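Local coordinates for protein ethylbenzene dehydrogenase alpha-subunit (Aromatoleum aromaticum, PDB 2IVF) that belongs to the molybdopterin oxidoreductase family and, as the alpha-subunit of its complex, holds a molybdenum atom, MGD, MD1 and an iron/sulfur cluster, at residues A[156-161]-A[644-649]; A[168-173]-A[629-634]; A[636-641]-A[652-657]. One frame throughout, in Å; residues are numbered along the deposited sequence.

From the N-terminal side, the chain first lays down 156-161, on strand 158-160 (outermost of its sheet within this chain), and then 168-173 in helix 163-181. More than 450 residues later it returns at 629-634, where contact 2 closes a long loop between that helix and strand 631-636. It then runs through 636-641 to 644-649, which closes the slightly longer loop of contact 1, so contact 2 is nested inside contact 1. Contact 3, between 636-641 and 652-657, is a short local closure; it crosses contact 1 and follows contact 2 in series. Contacts 1 and 2 meet on the neighbouring sheet strands 631-636 and 648-651, and contact 3 joins the loops that leave these strands toward MD1.

Contact 1 (A[156-161]-A[644-649]); sequences GKWKRV and MYADIV
Trp158 reaches across to Met644, Ala646 and Val649, and almost everything that joins 156-161 to 644-649 passes through its indole. CB already points to 644-649, and with CG anti to the carbonyl carbon (chi1 -61°) the indole extends on in that direction. On the five-membered ring, NE1 points at Met644 SD, 3.7 Å away, in a weak N-H...S bond at 160°. The sulfur lies at the ring edge, 86° off the normal, which makes this an edge-on Met-aromatic contact. Further out, CZ2 comes 3.9 Å from Met644 CA, a neighbour in the plane of the ring. Strand 158-160 is the outermost strand, within this chain, of a mixed sheet, and strand 147-149 lies between it and 648-651; the indole thus bridges two strands that are not paired with each other. At the far end, CH2 touches Ala646 O at 3.3 Å and Val649 CG2 at 3.7 Å, both obliquely. Met644, bent at chi2 and chi3, folds back so that CE packs on Gly156 CA at 3.6 Å. A water spans the same corner, accepting from Gly156 N and donating to Met644 O, while Phe103 and Val102 of the beta-subunit pack on Trp158 and Met644.

Contact 2 (A[168-173]-A[629-634]); sequences GDIADS and LKMIFA
Ile170 lies over one face of the Phe633 ring: its CG2 methyl sits 3.7 Å from the ring centroid and only 12° off the normal, a CH-pi contact over the middle of the ring. The other branch works nearer the root of the side chain, with CD1 3.6 Å from Phe633 CD2. Because CG2 lies opposite the backbone N and CG1 opposite the carbonyl carbon (chi1 -66°), both branches lie along the same face, CG2 over the centre and CD1 toward the CB side. One turn along the helix, Ser173 presses on Met631. Its OG is 3.2 Å from Met631 CB, and the Ser173 CB to Met631 CB distance of 3.4 Å is tight for two carbons. Met631 then bends at chi2 and chi3, which carries CE back to the helix, 3.7 Å from Asp169 O.

Behind this first layer, Ser173 OG donates to Ile170 O at 2.8 Å, so the hydroxyl facing the apolar methionine has a partner on its own helix. Asp169 forms a salt bridge with Lys148. Helix 163-181 packs on the mixed sheet; the axis of its part 168-173 passes 9.2 Å from that of strand 631-634, with 136° between their N-to-C directions. Ile648 and Leu650 of strand 648-651 touch Ile170, Val602 of strand 602-606 touches Ser173 and Phe633, and Ile694 of helix 687-704 packs on both Ile170 and Phe633.

Contact 3 (A[636-641]-A[652-657]); sequences ETRMSS and CAWYYE. With MD1 (phosphoric acid 4-(2-amino-4-oxo-3,4,5,6,-tetrahydro-pteridin-6-yl)-2-hydroxy-3,4-dimercapto-but-3-en-yl ester guanylate ester), chain N.
Thr637 stands over one face of the Trp654 indole, the two side chains crossing at about a right angle. Its CB is 3.7 Å from the centroid of the five-membered ring and 13° off the normal, a CH-pi contact, and OG1 lies over the same face toward the rim. OG1 takes the cramped site between the backbone N and the carbonyl carbon (chi1 52°), which leaves CG2 to reach both Cys652 O and the guanine of MD1. The indole also comes up to the base, NE1 of Trp654 lying 3.1 Å from MD1 N7. Tyr655 comes to that nitrogen as well, through an OH that is hydrogen-bonded to His194 O, and its ring takes Trp654 CD1 over one face.

These residues line the MD1 pocket, built here from the end of strand 631-636 and the loops that follow it and strand 648-651; Cys652 N donates to Glu636 O at 2.9 Å where the loops set out. At the ribose, Glu636 and Arg638 share both hydroxyls. Glu636 OE1 accepts from MD1 O2' at 2.8 Å and Glu636 OE2 from MD1 O3' at 2.6 Å. Arg638 turns the edge of its guanidinium to the sugar, its NE bonding to MD1 O2' at 2.8 Å and its NH2 to MD1 O3' at 2.7 Å. Glu636 OE1 is gripped further by Arg638 N, which meets it from above the carboxylate plane, and Asp922 forms a salt bridge with Arg638 NH2. Past the indole, a type II turn runs from Trp654 to Glu657, whose OE1 receives Trp654 N at a nearly straight 170°; OE2 pairs with Arg142.

Contact 1 (A[156-161]-A[644-649])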
loop_
_atom_site.group_PDB
_atom_site.type_symbol
_atom_site.label_atom_id
_atom_site.label_comp_id
_atom_site.label_asym_id
_atom_site.label_seq_id
_atom_site.Cartn_x
_atom_site.Cartn_y
_atom_site.Cartn_z
ATOM N N GLY A 156 -4.496 -23.506 -16.466
ATOM C CA GLY A 156 -5.083 -23.585 -15.127
ATOM C C GLY A 156 -5.493 -24.985 -14.740
ATOM O O GLY A 156 -6.481 -25.189 -13.999
ATOM N N LYS A 157 -4.757 -25.954 -15.281
ATOM C CA LYS A 157 -4.949 -27.354 -14.959
ATOM C C LYS A 157 -3.691 -27.883 -14.261
ATOM O O LYS A 157 -2.595 -27.945 -14.861
ATOM C CB LYS A 157 -5.244 -28.184 -16.223
ATOM C CG LYS A 157 -6.508 -27.785 -17.019
ATOM C CD LYS A 157 -6.792 -28.820 -18.119
ATOM C CE LYS A 157 -8.003 -28.450 -18.968
ATOM N NZ LYS A 157 -8.287 -29.486 -19.976
ATOM N N TRP A 158 -3.855 -28.237 -12.980
ATOM C CA TRP A 158 -2.770 -28.656 -12.132
ATOM C C TRP A 158 -3.086 -29.940 -11.386
ATOM O O TRP A 158 -4.246 -30.298 -11.144
ATOM C CB TRP A 158 -2.557 -27.575 -11.066
ATOM C CG TRP A 158 -2.193 -26.219 -11.552
ATOM C CD1 TRP A 158 -2.986 -25.098 -11.579
ATOM C CD2 TRP A 158 -0.897 -25.804 -11.994
ATOM N NE1 TRP A 158 -2.252 -24.017 -12.031
ATOM C CE2 TRP A 158 -0.967 -24.426 -12.281
ATOM C CE3 TRP A 158 0.327 -26.468 -12.157
ATOM C CZ2 TRP A 158 0.119 -23.716 -12.716
ATOM C CZ3 TRP A 158 1.410 -25.759 -12.614
ATOM C CH2 TRP A 158 1.305 -24.394 -12.881
ATOM N N LYS A 159 -2.034 -30.664 -11.033
ATOM C CA LYS A 159 -2.144 -31.775 -10.094
ATOM C C LYS A 159 -1.050 -31.677 -9.042
ATOM O O LYS A 159 0.043 -31.133 -9.278
ATOM C CB LYS A 159 -2.063 -33.098 -10.836
ATOM C CG LYS A 159 -0.661 -33.554 -11.218
ATOM C CD LYS A 159 -0.743 -34.811 -12.067
ATOM C CE LYS A 159 0.589 -35.166 -12.709
ATOM N NZ LYS A 159 0.501 -36.408 -13.510
ATOM N N ARG A 160 -1.390 -32.129 -7.847
ATOM C CA ARG A 160 -0.448 -32.188 -6.777
ATOM C C ARG A 160 0.531 -33.317 -7.078
ATOM O O ARG A 160 0.126 -34.382 -7.530
ATOM C CB ARG A 160 -1.198 -32.556 -5.516
ATOM C CG ARG A 160 -0.344 -32.671 -4.291
ATOM C CD ARG A 160 -1.173 -33.215 -3.140
ATOM N NE ARG A 160 -0.347 -33.399 -1.939
ATOM C CZ ARG A 160 -0.806 -33.860 -0.769
ATOM N NH1 ARG A 160 -2.095 -34.173 -0.608
ATOM N NH2 ARG A 160 0.032 -34.001 0.257
ATOM N N VAL A 161 1.815 -33.086 -6.800
ATOM C CA VAL A 161 2.825 -34.147 -6.816
ATOM C C VAL A 161 3.686 -33.987 -5.572
ATOM O O VAL A 161 3.551 -32.984 -4.881
ATOM C CB VAL A 161 3.714 -34.021 -8.057
ATOM C CG1 VAL A 161 2.857 -34.137 -9.319
ATOM C CG2 VAL A 161 4.445 -32.686 -8.025
ATOM N N MET A 644 1.282 -19.330 -13.133
ATOM C CA MET A 644 0.247 -19.988 -13.923
ATOM C C MET A 644 0.777 -20.579 -15.213
ATOM O O MET A 644 0.156 -21.461 -15.789
ATOM C CB MET A 644 -0.927 -19.041 -14.158
ATOM C CG MET A 644 -1.752 -18.856 -12.868
ATOM S SD MET A 644 -2.611 -20.372 -12.411
ATOM C CE MET A 644 -3.831 -20.552 -13.734
ATOM N N TYR A 645 1.925 -20.096 -15.676
ATOM C CA TYR A 645 2.538 -20.622 -16.883
ATOM C C TYR A 645 3.665 -21.594 -16.615
ATOM O O TYR A 645 4.278 -22.106 -17.546
ATOM C CB TYR A 645 3.100 -19.481 -17.727
ATOM C CG TYR A 645 2.048 -18.614 -18.295
ATOM C CD1 TYR A 645 1.534 -17.586 -17.545
ATOM C CD2 TYR A 645 1.525 -18.834 -19.581
ATOM C CE1 TYR A 645 0.555 -16.780 -18.037
ATOM C CE2 TYR A 645 0.526 -17.992 -20.085
ATOM C CZ TYR A 645 0.070 -16.961 -19.273
ATOM O OH TYR A 645 -0.922 -16.071 -19.674
ATOM N N ALA A 646 3.913 -21.884 -15.357
ATOM C CA ALA A 646 4.986 -22.780 -14.991
ATOM C C ALA A 646 4.627 -24.235 -15.257
ATOM O O ALA A 646 3.450 -24.622 -15.383
ATOM C CB ALA A 646 5.319 -22.594 -13.503
ATOM N N ASP A 647 5.656 -25.058 -15.347
ATOM C CA ASP A 647 5.500 -26.478 -15.421
ATOM C C ASP A 647 5.405 -27.081 -14.052
ATOM O O ASP A 647 4.728 -28.080 -13.886
ATOM C CB ASP A 647 6.668 -27.085 -16.170
ATOM C CG ASP A 647 6.839 -26.469 -17.528
ATOM O OD1 ASP A 647 5.834 -26.357 -18.282
ATOM O OD2 ASP A 647 7.979 -26.087 -17.829
ATOM N N ILE A 648 6.098 -26.472 -13.086
ATOM C CA ILE A 648 6.191 -26.975 -11.729
ATOM C C ILE A 648 6.112 -25.769 -10.800
ATOM O O ILE A 648 6.810 -24.770 -11.001
ATOM C CB ILE A 648 7.554 -27.712 -11.486
ATOM C CG1 ILE A 648 7.692 -28.972 -12.325
ATOM C CG2 ILE A 648 7.724 -28.051 -9.992
ATOM C CD1 ILE A 648 6.694 -30.083 -12.018
ATOM N N VAL A 649 5.260 -25.841 -9.784
ATOM C CA VAL A 649 5.217 -24.810 -8.768
ATOM C C VAL A 649 5.523 -25.485 -7.438
ATOM O O VAL A 649 4.871 -26.489 -7.072
ATOM C CB VAL A 649 3.854 -24.107 -8.744
ATOM C CG1 VAL A 649 3.810 -23.043 -7.634
ATOM C CG2 VAL A 649 3.543 -23.488 -10.133
HETATM O O HOH W 1 -1.912 -23.011 -15.595
#

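Contact 2 (A[168-173]-A[629-634])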
loop_
_atom_site.group_PDB
_atom_site.type_symbol
_atom_site.label_atom_id
_atom_site.label_comp_id
_atom_site.label_asym_id
_atom_site.label_seq_id
_atom_site.Cartn_x
_atom_site.Cartn_y
_atom_site.Cartn_z
ATOM N N GLY A 168 12.763 -33.622 -8.644
ATOM C CA GLY A 168 13.340 -34.552 -9.619
ATOM C C GLY A 168 13.178 -34.086 -11.061
ATOM O O GLY A 168 14.127 -34.148 -11.859
ATOM N N ASP A 169 11.987 -33.613 -11.411
ATOM C CA ASP A 169 11.769 -33.129 -12.790
ATOM C C ASP A 169 12.613 -31.908 -13.036
ATOM O O ASP A 169 13.162 -31.727 -14.118
ATOM C CB ASP A 169 10.318 -32.733 -13.063
ATOM C CG ASP A 169 9.372 -33.916 -13.103
ATOM O OD1 ASP A 169 9.834 -35.072 -13.084
ATOM O OD2 ASP A 169 8.150 -33.654 -13.161
ATOM N N ILE A 170 12.691 -31.038 -12.039
ATOM C CA ILE A 170 13.499 -29.850 -12.180
ATOM C C ILE A 170 14.963 -30.214 -12.392
ATOM O O ILE A 170 15.633 -29.655 -13.274
ATOM C CB ILE A 170 13.365 -28.929 -10.963
ATOM C CG1 ILE A 170 11.936 -28.386 -10.892
ATOM C CG2 ILE A 170 14.403 -27.816 -11.057
ATOM C CD1 ILE A 170 11.539 -27.784 -9.534
ATOM N N ALA A 171 15.461 -31.142 -11.587
ATOM C CA ALA A 171 16.853 -31.554 -11.674
ATOM C C ALA A 171 17.165 -32.183 -13.006
ATOM O O ALA A 171 18.214 -31.941 -13.601
ATOM C CB ALA A 171 17.149 -32.554 -10.581
ATOM N N ASP A 172 16.272 -33.047 -13.461
ATOM C CA ASP A 172 16.457 -33.632 -14.784
ATOM C C ASP A 172 16.510 -32.569 -15.875
ATOM O O ASP A 172 17.291 -32.708 -16.824
ATOM C CB ASP A 172 15.352 -34.622 -15.089
ATOM C CG ASP A 172 15.647 -36.010 -14.571
ATOM O OD1 ASP A 172 16.824 -36.388 -14.345
ATOM O OD2 ASP A 172 14.663 -36.739 -14.392
ATOM N N SER A 173 15.667 -31.544 -15.793
ATOM C CA SER A 173 15.683 -30.510 -16.841
ATOM C C SER A 173 17.010 -29.699 -16.799
ATOM O O SER A 173 17.577 -29.330 -17.843
ATOM C CB SER A 173 14.480 -29.595 -16.729
ATOM O OG SER A 173 14.679 -28.677 -15.664
ATOM N N LEU A 629 11.589 -22.886 -23.799
ATOM C CA LEU A 629 11.876 -23.387 -22.459
ATOM C C LEU A 629 11.325 -24.781 -22.251
ATOM O O LEU A 629 10.131 -25.015 -22.483
ATOM C CB LEU A 629 11.297 -22.441 -21.399
ATOM C CG LEU A 629 11.936 -21.053 -21.296
ATOM C CD1 LEU A 629 11.196 -20.263 -20.277
ATOM C CD2 LEU A 629 13.426 -21.172 -20.897
ATOM N N LYS A 630 12.203 -25.684 -21.804
ATOM C CA LYS A 630 11.841 -27.069 -21.447
ATOM C C LYS A 630 11.242 -27.141 -20.033
ATOM O O LYS A 630 10.414 -28.023 -19.745
ATOM C CB LYS A 630 13.068 -27.972 -21.477
ATOM C CG LYS A 630 13.649 -28.184 -22.866
ATOM C CD LYS A 630 12.820 -29.137 -23.752
ATOM C CE LYS A 630 13.205 -30.606 -23.537
ATOM N NZ LYS A 630 12.495 -31.598 -24.435
ATOM N N MET A 631 11.689 -26.252 -19.153
ATOM C CA MET A 631 11.207 -26.248 -17.765
ATOM C C MET A 631 11.084 -24.852 -17.245
ATOM O O MET A 631 12.051 -24.075 -17.230
ATOM C CB MET A 631 12.165 -27.043 -16.870
ATOM C CG MET A 631 11.940 -26.937 -15.391
ATOM S SD MET A 631 10.339 -27.594 -14.883
ATOM C CE MET A 631 10.546 -29.346 -15.360
ATOM N N ILE A 632 9.898 -24.559 -16.726
ATOM C CA ILE A 632 9.670 -23.346 -16.018
ATOM C C ILE A 632 9.218 -23.779 -14.663
ATOM O O ILE A 632 8.224 -24.505 -14.551
ATOM C CB ILE A 632 8.558 -22.503 -16.667
ATOM C CG1 ILE A 632 8.909 -22.242 -18.119
ATOM C CG2 ILE A 632 8.386 -21.230 -15.874
ATOM C CD1 ILE A 632 7.807 -21.509 -18.963
ATOM N N PHE A 633 9.948 -23.379 -13.631
ATOM C CA PHE A 633 9.527 -23.739 -12.288
ATOM C C PHE A 633 9.549 -22.529 -11.391
ATOM O O PHE A 633 10.359 -21.605 -11.563
ATOM C CB PHE A 633 10.334 -24.904 -11.721
ATOM C CG PHE A 633 11.798 -24.579 -11.426
ATOM C CD1 PHE A 633 12.729 -24.536 -12.443
ATOM C CD2 PHE A 633 12.230 -24.332 -10.127
ATOM C CE1 PHE A 633 14.078 -24.298 -12.169
ATOM C CE2 PHE A 633 13.576 -24.044 -9.872
ATOM C CZ PHE A 633 14.485 -24.034 -10.888
ATOM N N ALA A 634 8.618 -22.527 -10.453
ATOM C CA ALA A 634 8.416 -21.410 -9.580
ATOM C C ALA A 634 8.551 -21.864 -8.146
ATOM O O ALA A 634 8.048 -22.941 -7.775
ATOM C CB ALA A 634 7.066 -20.820 -9.790
#

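Contact 3 (A[636-641]-A[652-657])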
loop_
_atom_site.group_PDB
_atom_site.type_symbol
_atom_site.label_atom_id
_atom_site.label_comp_id
_atom_site.label_asym_id
_atom_site.label_seq_id
_atom_site.Cartn_x
_atom_site.Cartn_y
_atom_site.Cartn_z
ATOM N N GLU A 636 7.142 -20.400 -5.066
ATOM C CA GLU A 636 6.120 -19.431 -4.741
ATOM C C GLU A 636 5.350 -19.733 -3.486
ATOM O O GLU A 636 5.157 -20.889 -3.076
ATOM C CB GLU A 636 5.136 -19.328 -5.926
ATOM C CG GLU A 636 5.362 -18.162 -6.866
ATOM C CD GLU A 636 5.115 -16.795 -6.305
ATOM O OE1 GLU A 636 4.722 -16.621 -5.108
ATOM O OE2 GLU A 636 5.319 -15.852 -7.103
ATOM N N THR A 637 4.872 -18.668 -2.877
ATOM C CA THR A 637 3.887 -18.744 -1.829
ATOM C C THR A 637 2.499 -18.563 -2.397
ATOM O O THR A 637 1.504 -18.935 -1.770
ATOM C CB THR A 637 4.101 -17.622 -0.814
ATOM O OG1 THR A 637 4.155 -16.383 -1.517
ATOM C CG2 THR A 637 5.410 -17.844 -0.058
ATOM N N ARG A 638 2.438 -18.003 -3.597
ATOM C CA ARG A 638 1.226 -17.459 -4.123
ATOM C C ARG A 638 1.110 -17.829 -5.621
ATOM O O ARG A 638 2.120 -17.987 -6.326
ATOM C CB ARG A 638 1.308 -15.945 -3.890
ATOM C CG ARG A 638 0.181 -15.079 -4.336
ATOM C CD ARG A 638 0.593 -13.587 -4.260
ATOM N NE ARG A 638 1.413 -13.283 -5.419
ATOM C CZ ARG A 638 0.939 -12.869 -6.592
ATOM N NH1 ARG A 638 -0.365 -12.668 -6.791
ATOM N NH2 ARG A 638 1.773 -12.694 -7.575
ATOM N N MET A 639 -0.121 -18.011 -6.093
ATOM C CA MET A 639 -0.335 -18.323 -7.502
ATOM C C MET A 639 -0.296 -17.031 -8.313
ATOM O O MET A 639 -1.324 -16.386 -8.584
ATOM C CB MET A 639 -1.603 -19.120 -7.752
ATOM C CG MET A 639 -1.722 -19.524 -9.192
ATOM S SD MET A 639 -0.434 -20.676 -9.717
ATOM C CE MET A 639 -0.972 -22.218 -9.010
ATOM N N SER A 640 0.930 -16.623 -8.637
ATOM C CA SER A 640 1.158 -15.432 -9.453
ATOM C C SER A 640 0.734 -15.697 -10.869
ATOM O O SER A 640 0.592 -16.833 -11.271
ATOM C CB SER A 640 2.646 -15.039 -9.435
ATOM O OG SER A 640 3.430 -15.956 -10.146
ATOM N N SER A 641 0.543 -14.624 -11.627
ATOM C CA SER A 641 0.206 -14.754 -13.014
ATOM C C SER A 641 1.285 -15.510 -13.753
ATOM O O SER A 641 0.974 -16.313 -14.654
ATOM C CB SER A 641 -0.029 -13.374 -13.641
ATOM O OG SER A 641 1.133 -12.609 -13.601
ATOM N N CYS A 652 6.170 -22.470 -0.922
ATOM C CA CYS A 652 7.101 -21.915 0.028
ATOM C C CYS A 652 6.450 -21.318 1.264
ATOM O O CYS A 652 5.275 -20.917 1.292
ATOM C CB CYS A 652 7.976 -20.851 -0.639
ATOM S SG CYS A 652 8.947 -21.570 -1.946
ATOM N N ALA A 653 7.261 -21.305 2.305
ATOM C CA ALA A 653 6.892 -20.737 3.567
ATOM C C ALA A 653 6.831 -19.220 3.370
ATOM O O ALA A 653 7.604 -18.663 2.598
ATOM C CB ALA A 653 7.935 -21.143 4.618
ATOM N N TRP A 654 5.900 -18.537 4.035
ATOM C CA TRP A 654 5.760 -17.095 3.850
ATOM C C TRP A 654 6.243 -16.351 5.114
ATOM O O TRP A 654 6.883 -16.922 5.988
ATOM C CB TRP A 654 4.283 -16.762 3.539
ATOM C CG TRP A 654 4.066 -15.726 2.498
ATOM C CD1 TRP A 654 4.979 -14.835 2.011
ATOM C CD2 TRP A 654 2.845 -15.461 1.800
ATOM N NE1 TRP A 654 4.421 -14.060 1.053
ATOM C CE2 TRP A 654 3.112 -14.434 0.880
ATOM C CE3 TRP A 654 1.552 -16.015 1.849
ATOM C CZ2 TRP A 654 2.135 -13.910 0.038
ATOM C CZ3 TRP A 654 0.566 -15.489 1.007
ATOM C CH2 TRP A 654 0.873 -14.463 0.105
ATOM N N TYR A 655 5.901 -15.077 5.233
ATOM C CA TYR A 655 6.386 -14.275 6.367
ATOM C C TYR A 655 5.744 -14.811 7.631
ATOM O O TYR A 655 4.570 -15.226 7.633
ATOM C CB TYR A 655 6.135 -12.760 6.195
ATOM C CG TYR A 655 6.343 -12.292 4.775
ATOM C CD1 TYR A 655 7.316 -12.872 3.946
ATOM C CD2 TYR A 655 5.533 -11.308 4.235
ATOM C CE1 TYR A 655 7.473 -12.462 2.651
ATOM C CE2 TYR A 655 5.683 -10.902 2.944
ATOM C CZ TYR A 655 6.627 -11.474 2.164
ATOM O OH TYR A 655 6.707 -11.064 0.904
ATOM N N TYR A 656 6.542 -14.829 8.692
ATOM C CA TYR A 656 6.153 -15.360 10.018
ATOM C C TYR A 656 6.267 -16.863 10.102
ATOM O O TYR A 656 6.083 -17.446 11.186
ATOM C CB TYR A 656 4.729 -15.031 10.448
ATOM C CG TYR A 656 4.216 -13.616 10.373
ATOM C CD1 TYR A 656 5.071 -12.513 10.262
ATOM C CD2 TYR A 656 2.839 -13.387 10.451
ATOM C CE1 TYR A 656 4.560 -11.221 10.186
ATOM C CE2 TYR A 656 2.313 -12.132 10.372
ATOM C CZ TYR A 656 3.179 -11.024 10.262
ATOM O OH TYR A 656 2.657 -9.767 10.204
ATOM N N GLU A 657 6.572 -17.510 8.989
ATOM C CA GLU A 657 6.565 -18.991 8.908
ATOM C C GLU A 657 7.959 -19.560 8.689
ATOM O O GLU A 657 8.135 -20.774 8.482
ATOM C CB GLU A 657 5.687 -19.458 7.769
ATOM C CG GLU A 657 4.206 -19.120 7.922
ATOM C CD GLU A 657 3.369 -19.591 6.750
ATOM O OE1 GLU A 657 3.938 -19.786 5.665
ATOM O OE2 GLU A 657 2.133 -19.758 6.914
HETATM P PB MD1 N . 8.340 -8.572 -8.904
HETATM O O3B MD1 N . 7.023 -8.537 -8.028
HETATM O O1B MD1 N . 9.479 -8.765 -7.969
HETATM O O2B MD1 N . 8.183 -9.363 -10.145
HETATM O O3A MD1 N . 8.409 -7.068 -9.404
HETATM C C10 MD1 N . 9.097 -6.030 -8.673
HETATM C C11 MD1 N . 8.742 -4.757 -9.425
HETATM O O11 MD1 N . 7.378 -4.455 -8.974
HETATM C C12 MD1 N . 9.645 -3.630 -8.999
HETATM S S12 MD1 N . 10.582 -3.712 -7.571
HETATM C C13 MD1 N . 9.698 -2.456 -9.708
HETATM S S13 MD1 N . 10.658 -1.153 -9.227
HETATM C C14 MD1 N . 8.943 -2.246 -10.964
HETATM N N15 MD1 N . 7.984 -1.195 -11.016
HETATM C C16 MD1 N . 7.164 -1.031 -12.102
HETATM C C15 MD1 N . 6.351 0.087 -12.121
HETATM O O14 MD1 N . 6.368 0.930 -11.184
HETATM N N17 MD1 N . 5.501 0.155 -13.177
HETATM C C17 MD1 N . 5.514 -0.796 -14.198
HETATM N N16 MD1 N . 4.658 -0.611 -15.194
HETATM N N18 MD1 N . 6.353 -1.844 -14.168
HETATM C C20 MD1 N . 7.171 -1.961 -13.144
HETATM N N8 MD1 N . 8.058 -2.989 -13.134
HETATM C C7 MD1 N . 8.956 -3.291 -12.053
HETATM P PA MD1 N . 5.768 -9.535 -7.886
HETATM O O1A MD1 N . 5.202 -9.249 -6.533
HETATM O O2A MD1 N . 4.882 -9.317 -9.051
HETATM O "O5'" MD1 N . 6.349 -11.002 -7.946
HETATM C "C5'" MD1 N . 7.091 -11.434 -6.811
HETATM C "C4'" MD1 N . 6.592 -12.745 -6.364
HETATM O "O4'" MD1 N . 7.293 -12.972 -5.147
HETATM C "C1'" MD1 N . 6.406 -13.782 -4.373
HETATM N N9 MD1 N . 6.712 -13.815 -2.937
HETATM C C4 MD1 N . 7.279 -14.854 -2.341
HETATM N N3 MD1 N . 7.704 -16.026 -2.870
HETATM C C2 MD1 N . 8.269 -16.946 -2.088
HETATM N N2 MD1 N . 8.713 -18.120 -2.612
HETATM N N1 MD1 N . 8.326 -16.701 -0.730
HETATM C C6 MD1 N . 7.912 -15.536 -0.129
HETATM O O6 MD1 N . 8.074 -15.391 1.082
HETATM C C5 MD1 N . 7.368 -14.554 -0.972
HETATM N N7 MD1 N . 6.845 -13.347 -0.787
HETATM C C8 MD1 N . 6.461 -12.907 -1.989
HETATM C "C2'" MD1 N . 5.030 -13.157 -4.585
HETATM O "O2'" MD1 N . 3.934 -14.075 -4.358
HETATM C "C3'" MD1 N . 5.102 -12.623 -6.023
HETATM O "O3'" MD1 N . 4.319 -13.428 -6.943
#